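Local coordinates for cerato-platanin-like protein (Moniliophthora perniciosa, PDB 3SUL) that is of unknown function but, as a secreted fungal cerato-platanin built on a double-psi beta barrel, probably acts outside the cell, at residues 10-15 against 79-84; 34-37 against 42-45; 63-68 against 72-77; 96-101 against 106-111. All coordinates share one frame; numbering follows the deposited sequence.

Contact 1: residues 10-15 against 79-84; sequences PVYDNA and GVDVAG
The first torsions of Tyr12 and Asp81 bring their side chains together: CG of Tyr12 stands anti to its own carbonyl carbon (chi1 -71°), which sends the phenol out of the short 3-10 segment, while CG of Asp81 lies anti to the backbone N (chi1 -157°). The two side chains meet at about a right angle, with ring and carboxylate planes 65° apart. The hydroxyl touches the carbon stem of the aspartate, Tyr12 OH to Asp81 CB being 3.6 Å. Beside it, CG2 of Val80 approaches CE1 of Tyr12 obliquely at 4.2 Å, giving a light apolar contact. On one face of the ring, CG1 of the preceding Val11 sits above the rim, and the ring of Phe39 meets Tyr12 with its plane nearly parallel.

The contact ties the loop after strand 4-8 to the corner that follows strand 73-80. Its polar link is a water that lies 2.9 Å from Tyr12 OH and donates to Asp81 OD2 at 2.5 Å. The other carboxylate oxygen, OD1, accepts from the backbone N of Ala23 and, weakly, from Val82 N. With both oxygens engaged, the carboxylate is held against turning, and its charge is probably stabilised by these donors.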
loop_
_atom_site.group_PDB
_atom_site.type_symbol
_atom_site.label_atom_id
_atom_site.label_comp_id
_atom_site.label_asym_id
_atom_site.label_seq_id
_atom_site.Cartn_x
_atom_site.Cartn_y
_atom_site.Cartn_z
ATOM N N PRO A 10 -6.762 5.521 7.419
ATOM C CA PRO A 10 -6.906 6.647 6.515
ATOM C C PRO A 10 -5.602 7.486 6.428
ATOM O O PRO A 10 -5.529 8.488 5.688
ATOM C CB PRO A 10 -8.047 7.456 7.144
ATOM C CG PRO A 10 -8.097 6.961 8.663
ATOM C CD PRO A 10 -7.000 5.911 8.828
ATOM N N VAL A 11 -4.614 7.070 7.196
ATOM C CA VAL A 11 -3.261 7.632 7.079
ATOM C C VAL A 11 -2.765 7.536 5.644
ATOM O O VAL A 11 -2.029 8.405 5.193
ATOM C CB VAL A 11 -2.249 6.987 8.041
ATOM C CG1 VAL A 11 -2.033 5.546 7.769
ATOM C CG2 VAL A 11 -0.878 7.736 8.138
ATOM N N TYR A 12 -3.237 6.542 4.884
ATOM C CA TYR A 12 -2.563 6.284 3.614
ATOM C C TYR A 12 -3.273 7.099 2.629
ATOM O O TYR A 12 -2.880 7.151 1.484
ATOM C CB TYR A 12 -2.573 4.788 3.249
ATOM C CG TYR A 12 -1.666 4.027 4.156
ATOM C CD1 TYR A 12 -0.280 4.180 4.071
ATOM C CD2 TYR A 12 -2.203 3.127 5.127
ATOM C CE1 TYR A 12 0.586 3.510 4.954
ATOM C CE2 TYR A 12 -1.389 2.454 5.967
ATOM C CZ TYR A 12 -0.001 2.645 5.916
ATOM O OH TYR A 12 0.840 1.979 6.776
ATOM N N ASP A 13 -4.343 7.791 3.101
ATOM C CA ASP A 13 -5.056 8.738 2.269
ATOM C C ASP A 13 -4.508 10.125 2.544
ATOM O O ASP A 13 -4.843 11.034 1.814
ATOM C CB ASP A 13 -6.562 8.765 2.567
ATOM C CG ASP A 13 -7.195 7.431 2.386
ATOM O OD1 ASP A 13 -7.020 6.872 1.274
ATOM O OD2 ASP A 13 -7.785 6.931 3.351
ATOM N N ASN A 14 -3.677 10.239 3.583
ATOM C CA ASN A 14 -3.027 11.532 3.939
ATOM C C ASN A 14 -1.894 11.818 2.998
ATOM O O ASN A 14 -0.807 11.211 3.209
ATOM C CB ASN A 14 -2.504 11.483 5.387
ATOM C CG ASN A 14 -1.763 12.801 5.828
ATOM O OD1 ASN A 14 -1.784 13.779 5.125
ATOM N ND2 ASN A 14 -1.131 12.784 7.012
ATOM N N ALA A 15 -2.114 12.767 2.075
ATOM C CA ALA A 15 -1.178 13.130 1.060
ATOM C C ALA A 15 0.106 13.619 1.721
ATOM O O ALA A 15 1.156 13.516 1.165
ATOM C CB ALA A 15 -1.716 14.160 0.105
ATOM N N GLY A 79 4.162 -0.754 -1.390
ATOM C CA GLY A 79 4.394 -1.159 0.045
ATOM C C GLY A 79 5.375 -0.133 0.618
ATOM O O GLY A 79 6.433 0.113 0.054
ATOM N N VAL A 80 4.993 0.517 1.730
ATOM C CA VAL A 80 5.880 1.541 2.271
ATOM C C VAL A 80 5.997 1.403 3.765
ATOM O O VAL A 80 6.697 2.182 4.373
ATOM C CB VAL A 80 5.379 2.963 1.975
ATOM C CG1 VAL A 80 5.218 3.168 0.482
ATOM C CG2 VAL A 80 4.039 3.235 2.647
ATOM N N ASP A 81 5.253 0.469 4.357
ATOM C CA ASP A 81 5.313 0.350 5.808
ATOM C C ASP A 81 5.057 -1.103 6.240
ATOM O O ASP A 81 4.626 -1.932 5.484
ATOM C CB ASP A 81 4.345 1.323 6.506
ATOM C CG ASP A 81 4.776 1.608 7.940
ATOM O OD1 ASP A 81 5.902 1.173 8.298
ATOM O OD2 ASP A 81 4.002 2.241 8.647
ATOM N N VAL A 82 5.326 -1.377 7.491
ATOM C CA VAL A 82 5.118 -2.708 8.056
ATOM C C VAL A 82 3.631 -2.923 8.276
ATOM O O VAL A 82 2.926 -2.083 8.873
ATOM C CB VAL A 82 5.883 -2.778 9.398
ATOM C CG1 VAL A 82 5.639 -4.177 10.096
ATOM C CG2 VAL A 82 7.340 -2.592 9.152
ATOM N N ALA A 83 3.099 -4.046 7.755
ATOM C CA ALA A 83 1.761 -4.471 8.210
ATOM C C ALA A 83 1.978 -5.777 8.925
ATOM O O ALA A 83 2.909 -6.515 8.585
ATOM C CB ALA A 83 0.768 -4.644 7.090
ATOM N N GLY A 84 1.150 -6.012 9.940
ATOM C CA GLY A 84 1.169 -7.295 10.654
ATOM C C GLY A 84 0.635 -8.398 9.769
ATOM O O GLY A 84 1.248 -9.472 9.595
HETATM O O HOH W 1 2.089 3.895 8.575
#

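Contact 2: residues 34-37 against 42-45; sequences KGYS and VPSY
Val42 supplies a methyl to the Tyr36 ring in an off-centre CH-pi contact: CG2 lies 4.1 Å from the ring centroid, 30° from the ring normal. The methyl sits nearest the stem side of the ring, 3.7 Å from Tyr36 CD1. With CG anti to its carbonyl carbon (chi1 -54°), Tyr36 extends across Val42 at about a right angle. Further along the same side of the ring, the apolar contact passes to the next residue, where Pro43 CD stands 4.1 Å from Tyr36 CE1. An alanine in place of Tyr36 is likely to leave the CG2 methyl of Val42 and CD of Pro43 without their aromatic partner.

Both segments belong to the long loop between strands 4-8 and 45-49 of the double-psi barrel, and Pro43 is the centre of an inverse gamma turn within it. Val42 is buried, and its side chain also meets Phe19 and Val78, while Leu122 and Ser41 border Tyr36.

The polar bonds near this contact include two within 42-45. The gamma turn has a weak bond from Ser44 N to Val42 O, 2.8 Å long. Ser44 OG then donates to Tyr45 O at 2.9 Å from 18° outside the carbonyl plane, linking the turn to the next residue, near the start of strand 45-49; beyond it, Tyr45 OH is hydrogen-bonded to Asp96.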
loop_
_atom_site.group_PDB
_atom_site.type_symbol
_atom_site.label_atom_id
_atom_site.label_comp_id
_atom_site.label_asym_id
_atom_site.label_seq_id
_atom_site.Cartn_x
_atom_site.Cartn_y
_atom_site.Cartn_z
ATOM N N LYS A 34 14.233 7.536 -2.658
ATOM C CA LYS A 34 13.755 7.328 -4.056
ATOM C C LYS A 34 13.065 8.570 -4.500
ATOM O O LYS A 34 12.586 8.604 -5.628
ATOM C CB LYS A 34 12.774 6.177 -4.118
ATOM C CG LYS A 34 13.478 4.879 -3.825
ATOM C CD LYS A 34 12.526 3.751 -3.556
ATOM C CE LYS A 34 13.362 2.475 -3.586
ATOM N NZ LYS A 34 12.663 1.292 -2.928
ATOM N N GLY A 35 13.051 9.583 -3.632
ATOM C CA GLY A 35 12.657 10.940 -4.048
ATOM C C GLY A 35 11.246 11.337 -3.688
ATOM O O GLY A 35 10.721 12.383 -4.208
ATOM N N TYR A 36 10.603 10.531 -2.834
ATOM C CA TYR A 36 9.295 10.833 -2.379
ATOM C C TYR A 36 9.286 11.341 -0.993
ATOM O O TYR A 36 9.542 10.600 -0.054
ATOM C CB TYR A 36 8.423 9.582 -2.447
ATOM C CG TYR A 36 8.469 8.991 -3.841
ATOM C CD1 TYR A 36 7.658 9.523 -4.875
ATOM C CD2 TYR A 36 9.287 7.903 -4.150
ATOM C CE1 TYR A 36 7.714 9.009 -6.148
ATOM C CE2 TYR A 36 9.304 7.342 -5.468
ATOM C CZ TYR A 36 8.497 7.898 -6.451
ATOM O OH TYR A 36 8.473 7.372 -7.725
ATOM N N SER A 37 8.889 12.582 -0.810
ATOM C CA SER A 37 8.864 13.050 0.526
ATOM C C SER A 37 7.652 12.631 1.336
ATOM O O SER A 37 7.753 12.276 2.559
ATOM C CB SER A 37 9.055 14.573 0.516
ATOM O OG SER A 37 8.783 15.006 1.827
ATOM N N VAL A 42 3.729 9.982 -4.290
ATOM C CA VAL A 42 3.823 8.703 -5.013
ATOM C C VAL A 42 2.590 8.594 -5.856
ATOM O O VAL A 42 1.492 8.683 -5.317
ATOM C CB VAL A 42 3.895 7.511 -4.056
ATOM C CG1 VAL A 42 3.959 6.176 -4.810
ATOM C CG2 VAL A 42 5.018 7.691 -3.093
ATOM N N PRO A 43 2.764 8.217 -7.126
ATOM C CA PRO A 43 1.645 8.181 -8.061
ATOM C C PRO A 43 0.889 6.849 -8.011
ATOM O O PRO A 43 0.619 6.190 -9.010
ATOM C CB PRO A 43 2.321 8.506 -9.379
ATOM C CG PRO A 43 3.676 7.836 -9.261
ATOM C CD PRO A 43 4.039 8.174 -7.823
ATOM N N SER A 44 0.624 6.426 -6.780
ATOM C CA SER A 44 0.003 5.177 -6.542
ATOM C C SER A 44 -0.578 5.251 -5.168
ATOM O O SER A 44 -0.107 5.998 -4.314
ATOM C CB SER A 44 1.065 4.069 -6.571
ATOM O OG SER A 44 0.473 2.820 -6.413
ATOM N N TYR A 45 -1.522 4.371 -4.880
ATOM C CA TYR A 45 -1.879 4.123 -3.528
ATOM C C TYR A 45 -0.639 3.564 -2.869
ATOM O O TYR A 45 0.168 2.851 -3.480
ATOM C CB TYR A 45 -2.966 3.041 -3.412
ATOM C CG TYR A 45 -4.279 3.395 -4.053
ATOM C CD1 TYR A 45 -4.995 4.518 -3.626
ATOM C CD2 TYR A 45 -4.858 2.566 -5.008
ATOM C CE1 TYR A 45 -6.219 4.845 -4.209
ATOM C CE2 TYR A 45 -6.098 2.888 -5.622
ATOM C CZ TYR A 45 -6.769 4.042 -5.166
ATOM O OH TYR A 45 -7.985 4.328 -5.705
#

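Contact 3: residues 63-68 against 72-77; sequences CYQITW and GKTIHV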
loop_
_atom_site.group_PDB
_atom_site.type_symbol
_atom_site.label_atom_id
_atom_site.label_comp_id
_atom_site.label_asym_id
_atom_site.label_seq_id
_atom_site.Cartn_x
_atom_site.Cartn_y
_atom_site.Cartn_z
ATOM N N CYS A 63 5.700 -3.002 -5.503
ATOM C CA CYS A 63 4.380 -2.732 -6.071
ATOM C C CYS A 63 3.516 -4.029 -6.087
ATOM O O CYS A 63 3.955 -5.073 -6.583
ATOM C CB CYS A 63 4.624 -2.194 -7.424
ATOM S SG CYS A 63 3.120 -1.854 -8.396
ATOM N N TYR A 64 2.305 -3.916 -5.593
ATOM C CA TYR A 64 1.430 -5.077 -5.546
ATOM C C TYR A 64 0.204 -4.802 -6.361
ATOM O O TYR A 64 -0.396 -3.700 -6.285
ATOM C CB TYR A 64 1.003 -5.427 -4.133
ATOM C CG TYR A 64 2.230 -5.809 -3.378
ATOM C CD1 TYR A 64 2.650 -7.169 -3.249
ATOM C CD2 TYR A 64 3.019 -4.809 -2.843
ATOM C CE1 TYR A 64 3.835 -7.479 -2.558
ATOM C CE2 TYR A 64 4.176 -5.107 -2.177
ATOM C CZ TYR A 64 4.588 -6.424 -2.022
ATOM O OH TYR A 64 5.793 -6.603 -1.317
ATOM N N GLN A 65 -0.125 -5.770 -7.195
ATOM C CA GLN A 65 -1.369 -5.645 -7.897
ATOM C C GLN A 65 -2.313 -6.445 -7.032
ATOM O O GLN A 65 -2.082 -7.642 -6.793
ATOM C CB GLN A 65 -1.121 -6.194 -9.289
ATOM C CG GLN A 65 -2.328 -6.338 -10.074
ATOM C CD GLN A 65 -2.146 -7.406 -11.166
ATOM O OE1 GLN A 65 -1.404 -7.203 -12.098
ATOM N NE2 GLN A 65 -2.790 -8.559 -10.997
ATOM N N ILE A 66 -3.382 -5.785 -6.534
ATOM C CA ILE A 66 -4.290 -6.379 -5.534
ATOM C C ILE A 66 -5.689 -6.412 -6.085
ATOM O O ILE A 66 -6.197 -5.399 -6.533
ATOM C CB ILE A 66 -4.361 -5.566 -4.286
ATOM C CG1 ILE A 66 -2.956 -5.297 -3.744
ATOM C CG2 ILE A 66 -5.385 -6.213 -3.289
ATOM C CD1 ILE A 66 -2.926 -4.570 -2.393
ATOM N N THR A 67 -6.334 -7.568 -5.982
ATOM C CA THR A 67 -7.677 -7.779 -6.524
ATOM C C THR A 67 -8.647 -8.298 -5.457
ATOM O O THR A 67 -8.280 -9.079 -4.641
ATOM C CB THR A 67 -7.633 -8.748 -7.749
ATOM O OG1 THR A 67 -6.672 -8.287 -8.713
ATOM C CG2 THR A 67 -9.039 -8.944 -8.345
ATOM N N TRP A 68 -9.862 -7.774 -5.466
ATOM C CA TRP A 68 -10.884 -8.251 -4.593
ATOM C C TRP A 68 -11.897 -8.998 -5.393
ATOM O O TRP A 68 -12.514 -8.409 -6.300
ATOM C CB TRP A 68 -11.612 -7.083 -3.956
ATOM C CG TRP A 68 -12.511 -7.539 -2.870
ATOM C CD1 TRP A 68 -12.213 -8.469 -1.957
ATOM C CD2 TRP A 68 -13.849 -7.115 -2.611
ATOM N NE1 TRP A 68 -13.258 -8.640 -1.108
ATOM C CE2 TRP A 68 -14.287 -7.826 -1.493
ATOM C CE3 TRP A 68 -14.721 -6.208 -3.222
ATOM C CZ2 TRP A 68 -15.561 -7.662 -0.948
ATOM C CZ3 TRP A 68 -15.998 -6.037 -2.682
ATOM C CH2 TRP A 68 -16.402 -6.774 -1.564
ATOM N N GLY A 72 -14.141 -7.737 -8.269
ATOM C CA GLY A 72 -13.282 -8.133 -9.332
ATOM C C GLY A 72 -12.343 -6.982 -9.688
ATOM O O GLY A 72 -11.734 -7.022 -10.691
ATOM N N LYS A 73 -12.277 -5.935 -8.861
ATOM C CA LYS A 73 -11.528 -4.760 -9.223
ATOM C C LYS A 73 -10.073 -4.947 -8.782
ATOM O O LYS A 73 -9.794 -5.696 -7.899
ATOM C CB LYS A 73 -12.159 -3.546 -8.507
ATOM C CG LYS A 73 -13.361 -3.078 -9.219
ATOM C CD LYS A 73 -13.832 -1.767 -8.649
ATOM C CE LYS A 73 -13.080 -0.535 -9.121
ATOM N NZ LYS A 73 -13.746 0.682 -8.425
ATOM N N THR A 74 -9.190 -4.270 -9.473
ATOM C CA THR A 74 -7.803 -4.336 -9.149
ATOM C C THR A 74 -7.247 -2.978 -8.844
ATOM O O THR A 74 -7.546 -1.982 -9.548
ATOM C CB THR A 74 -7.062 -5.007 -10.320
ATOM O OG1 THR A 74 -7.580 -6.319 -10.495
ATOM C CG2 THR A 74 -5.554 -5.059 -10.018
ATOM N N ILE A 75 -6.392 -2.927 -7.814
ATOM C CA ILE A 75 -5.620 -1.726 -7.589
ATOM C C ILE A 75 -4.142 -2.072 -7.501
ATOM O O ILE A 75 -3.782 -3.265 -7.442
ATOM C CB ILE A 75 -6.023 -1.018 -6.313
ATOM C CG1 ILE A 75 -5.837 -1.911 -5.110
ATOM C CG2 ILE A 75 -7.531 -0.633 -6.361
ATOM C CD1 ILE A 75 -5.847 -1.196 -3.728
ATOM N N HIS A 76 -3.289 -1.030 -7.611
ATOM C CA HIS A 76 -1.872 -1.160 -7.350
ATOM C C HIS A 76 -1.497 -0.417 -6.085
ATOM O O HIS A 76 -1.916 0.712 -5.842
ATOM C CB HIS A 76 -1.090 -0.671 -8.531
ATOM C CG HIS A 76 -1.235 -1.558 -9.721
ATOM N ND1 HIS A 76 -2.264 -1.425 -10.637
ATOM C CD2 HIS A 76 -0.474 -2.596 -10.151
ATOM C CE1 HIS A 76 -2.120 -2.351 -11.577
ATOM N NE2 HIS A 76 -1.050 -3.084 -11.296
ATOM N N VAL A 77 -0.770 -1.078 -5.231
ATOM C CA VAL A 77 -0.334 -0.485 -3.973
ATOM C C VAL A 77 1.169 -0.585 -3.861
ATOM O O VAL A 77 1.772 -1.628 -4.133
ATOM C CB VAL A 77 -1.088 -1.177 -2.781
ATOM C CG1 VAL A 77 -0.545 -0.646 -1.453
ATOM C CG2 VAL A 77 -2.601 -0.887 -2.948
HETATM O O HOH W 2 -0.137 -5.090 -12.840
#
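Gln65 and His76 lie side by side on one face of the hairpin, pointing the same way, with amide and imidazole planes 86° apart. Gln65 places CG anti to its backbone N (chi1 171°) and continues extended, so that CB and CG both come up to NE2 of the imidazole, Gln65 CB being 3.7 Å from His76 NE2. A single water joins their polar ends: it donates to Gln65 OE1 at 2.6 Å and stands in the ring plane 2.7 Å from His76 NE2. With an alanine in place of His76, the water would probably lose its hold on the ring nitrogen and the stem of Gln65 its flat neighbour, leaving the amide freer to turn.

Further along this face Thr67 and Thr74 form a non-hydrogen-bonded pair of the backbone, yet their hydroxyls bond each other, OG1 to OG1, at 2.8 Å. Both carry OG1 anti to the carbonyl carbon, and this shared torsion turns the oxygens together. CG2 of Thr74 meets CG of Gln65 at 3.5 Å. On the opposite face, Ile66, Ile75 and Val77 form an apolar patch: Ile66 reaches diagonally, CD1 to Val77 CG2 at 3.7 Å, and with Ile75 it packs against Leu97 of helix 91-98. In the backbone ladder, Ile66 N donates to Ile75 O at 2.7 Å in an almost straight bond.

The disulfide from Cys63 to Cys120 moors one end. At the other, Gly72 and Lys73 both face Trp68, a G1 beta bulge, closing a two-stranded antiparallel hairpin of the double-psi beta barrel.

Contact 4: residues 96-101 against 106-111; sequences DLTNGQ and GNIDVT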
loop_
_atom_site.group_PDB
_atom_site.type_symbol
_atom_site.label_atom_id
_atom_site.label_comp_id
_atom_site.label_asym_id
_atom_site.label_seq_id
_atom_site.Cartn_x
_atom_site.Cartn_y
_atom_site.Cartn_z
ATOM N N ASP A 96 -11.937 1.920 -3.592
ATOM C CA ASP A 96 -11.724 1.590 -4.964
ATOM C C ASP A 96 -12.044 0.106 -5.178
ATOM O O ASP A 96 -12.887 -0.243 -6.017
ATOM C CB ASP A 96 -10.268 1.913 -5.335
ATOM C CG ASP A 96 -10.037 1.900 -6.816
ATOM O OD1 ASP A 96 -10.719 1.172 -7.558
ATOM O OD2 ASP A 96 -9.149 2.654 -7.281
ATOM N N LEU A 97 -11.350 -0.722 -4.410
ATOM C CA LEU A 97 -11.430 -2.166 -4.482
ATOM C C LEU A 97 -12.853 -2.627 -4.308
ATOM O O LEU A 97 -13.258 -3.533 -5.029
ATOM C CB LEU A 97 -10.577 -2.821 -3.409
ATOM C CG LEU A 97 -9.134 -3.223 -3.707
ATOM C CD1 LEU A 97 -8.432 -3.828 -2.496
ATOM C CD2 LEU A 97 -9.011 -4.195 -4.909
ATOM N N THR A 98 -13.614 -1.982 -3.394
ATOM C CA THR A 98 -14.939 -2.476 -2.995
ATOM C C THR A 98 -16.115 -1.684 -3.526
ATOM O O THR A 98 -17.229 -1.960 -3.159
ATOM C CB THR A 98 -15.073 -2.554 -1.522
ATOM O OG1 THR A 98 -14.919 -1.239 -0.969
ATOM C CG2 THR A 98 -13.923 -3.399 -1.004
ATOM N N ASN A 99 -15.864 -0.762 -4.451
ATOM C CA ASN A 99 -16.918 0.064 -4.986
ATOM C C ASN A 99 -17.685 0.749 -3.836
ATOM O O ASN A 99 -18.929 0.672 -3.711
ATOM C CB ASN A 99 -17.764 -0.730 -5.980
ATOM C CG ASN A 99 -17.149 -0.710 -7.404
ATOM O OD1 ASN A 99 -16.415 0.223 -7.774
ATOM N ND2 ASN A 99 -17.458 -1.743 -8.199
ATOM N N GLY A 100 -16.865 1.338 -2.963
ATOM C CA GLY A 100 -17.281 2.259 -1.917
ATOM C C GLY A 100 -17.755 1.572 -0.656
ATOM O O GLY A 100 -18.695 2.064 -0.022
ATOM N N GLN A 101 -17.160 0.434 -0.285
ATOM C CA GLN A 101 -17.632 -0.336 0.887
ATOM C C GLN A 101 -16.500 -0.533 1.843
ATOM O O GLN A 101 -16.443 -1.477 2.624
ATOM C CB GLN A 101 -18.166 -1.716 0.492
ATOM C CG GLN A 101 -19.246 -1.640 -0.517
ATOM C CD GLN A 101 -19.755 -3.001 -0.835
ATOM O OE1 GLN A 101 -19.155 -3.749 -1.651
ATOM N NE2 GLN A 101 -20.843 -3.373 -0.168
ATOM N N GLY A 106 -14.847 -2.896 6.260
ATOM C CA GLY A 106 -13.701 -2.743 7.173
ATOM C C GLY A 106 -12.497 -3.654 6.971
ATOM O O GLY A 106 -11.327 -3.218 7.042
ATOM N N ASN A 107 -12.767 -4.933 6.751
ATOM C CA ASN A 107 -11.712 -5.833 6.324
ATOM C C ASN A 107 -12.312 -6.737 5.271
ATOM O O ASN A 107 -13.446 -7.224 5.398
ATOM C CB ASN A 107 -11.086 -6.641 7.497
ATOM C CG ASN A 107 -10.103 -7.778 7.026
ATOM O OD1 ASN A 107 -8.887 -7.649 7.180
ATOM N ND2 ASN A 107 -10.637 -8.896 6.477
ATOM N N ILE A 108 -11.534 -6.953 4.217
ATOM C CA ILE A 108 -11.892 -7.911 3.186
ATOM C C ILE A 108 -10.719 -8.875 3.020
ATOM O O ILE A 108 -9.602 -8.631 3.544
ATOM C CB ILE A 108 -12.196 -7.213 1.871
ATOM C CG1 ILE A 108 -10.953 -6.434 1.354
ATOM C CG2 ILE A 108 -13.428 -6.304 2.050
ATOM C CD1 ILE A 108 -11.203 -5.735 0.033
ATOM N N ASP A 109 -10.959 -9.990 2.341
ATOM C CA ASP A 109 -9.839 -10.831 1.886
ATOM C C ASP A 109 -9.617 -10.553 0.406
ATOM O O ASP A 109 -10.582 -10.465 -0.390
ATOM C CB ASP A 109 -10.127 -12.324 2.061
ATOM C CG ASP A 109 -9.609 -12.861 3.400
ATOM O OD1 ASP A 109 -8.642 -13.684 3.405
ATOM O OD2 ASP A 109 -10.155 -12.441 4.444
ATOM N N VAL A 110 -8.354 -10.414 0.032
ATOM C CA VAL A 110 -8.029 -9.991 -1.331
ATOM C C VAL A 110 -6.931 -10.904 -1.777
ATOM O O VAL A 110 -6.406 -11.666 -0.995
ATOM C CB VAL A 110 -7.471 -8.539 -1.456
ATOM C CG1 VAL A 110 -8.470 -7.452 -0.977
ATOM C CG2 VAL A 110 -6.037 -8.442 -0.872
ATOM N N THR A 111 -6.634 -10.833 -3.065
ATOM C CA THR A 111 -5.595 -11.561 -3.718
ATOM C C THR A 111 -4.579 -10.543 -4.231
ATOM O O THR A 111 -4.970 -9.538 -4.768
ATOM C CB THR A 111 -6.239 -12.496 -4.797
ATOM O OG1 THR A 111 -5.236 -13.169 -5.540
ATOM C CG2 THR A 111 -7.157 -11.738 -5.730
#
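Thr98 and Leu97 turn their apolar ends onto Ile108 and Val110, packing the end of helix 91-98 on strand 107-115 of the double-psi barrel. The helix ends in a Schellman motif with Asn99 at positive phi, after which the chain leads into the short helix 102-105. Thr98 and Ile108 lean across one another at a slant, with CG2 of the threonine 3.7 Å from CD1 of the isoleucine. Ile108 achieves this by holding CG1 between its backbone N and carbonyl carbon (chi1 61°) and running straight on to CD1. Leu97 meets Val110 at about a right angle, a methyl from each making the contact: Leu97 CD1 is 3.9 Å from Val110 CG1. That same CD1 lies 4.2 Å from Ile108 CD1, so one leucine branch touches two residues of the strand that point to the same side.

Leu6 of strand 4-8 and Ile75 of strand 73-80 also touch Leu97, and Trp68 adjoins both Thr98 and Ile108, which places these methyls in the apolar layer between helix and sheet. The polar side of Thr98 serves the helix end: its hydroxyl is hydrogen-bonded to Met94 O, and in an ST motif Thr98 OG1 accepts from Gln101 N at 2.9 Å.

How the contacts relate
Contacts 3 and 4 build the barrel wall and its helix cover, and they adjoin: strands 63-68 and 107-115 are neighbours in one sheet, and Lys73 of the hairpin is hydrogen-bonded to Asn99. Contact 4 is buried and joins its segments through methyls, whereas contacts 1, 2 and 3 are partly buried. Contact 3 combines backbone pairing with a face of polar pairs and a face with an isoleucine and valine patch. Contacts 1 and 2 involve loop residues; each relies on a tyrosine, but contact 1 adds a water bridge to a carboxylate, and contact 2 is apolar across its segments. Strand 73-80 serves both contact 1 and contact 3, while Tyr45 links contact 2 to contact 4, whose centres lie about 23 Å apart.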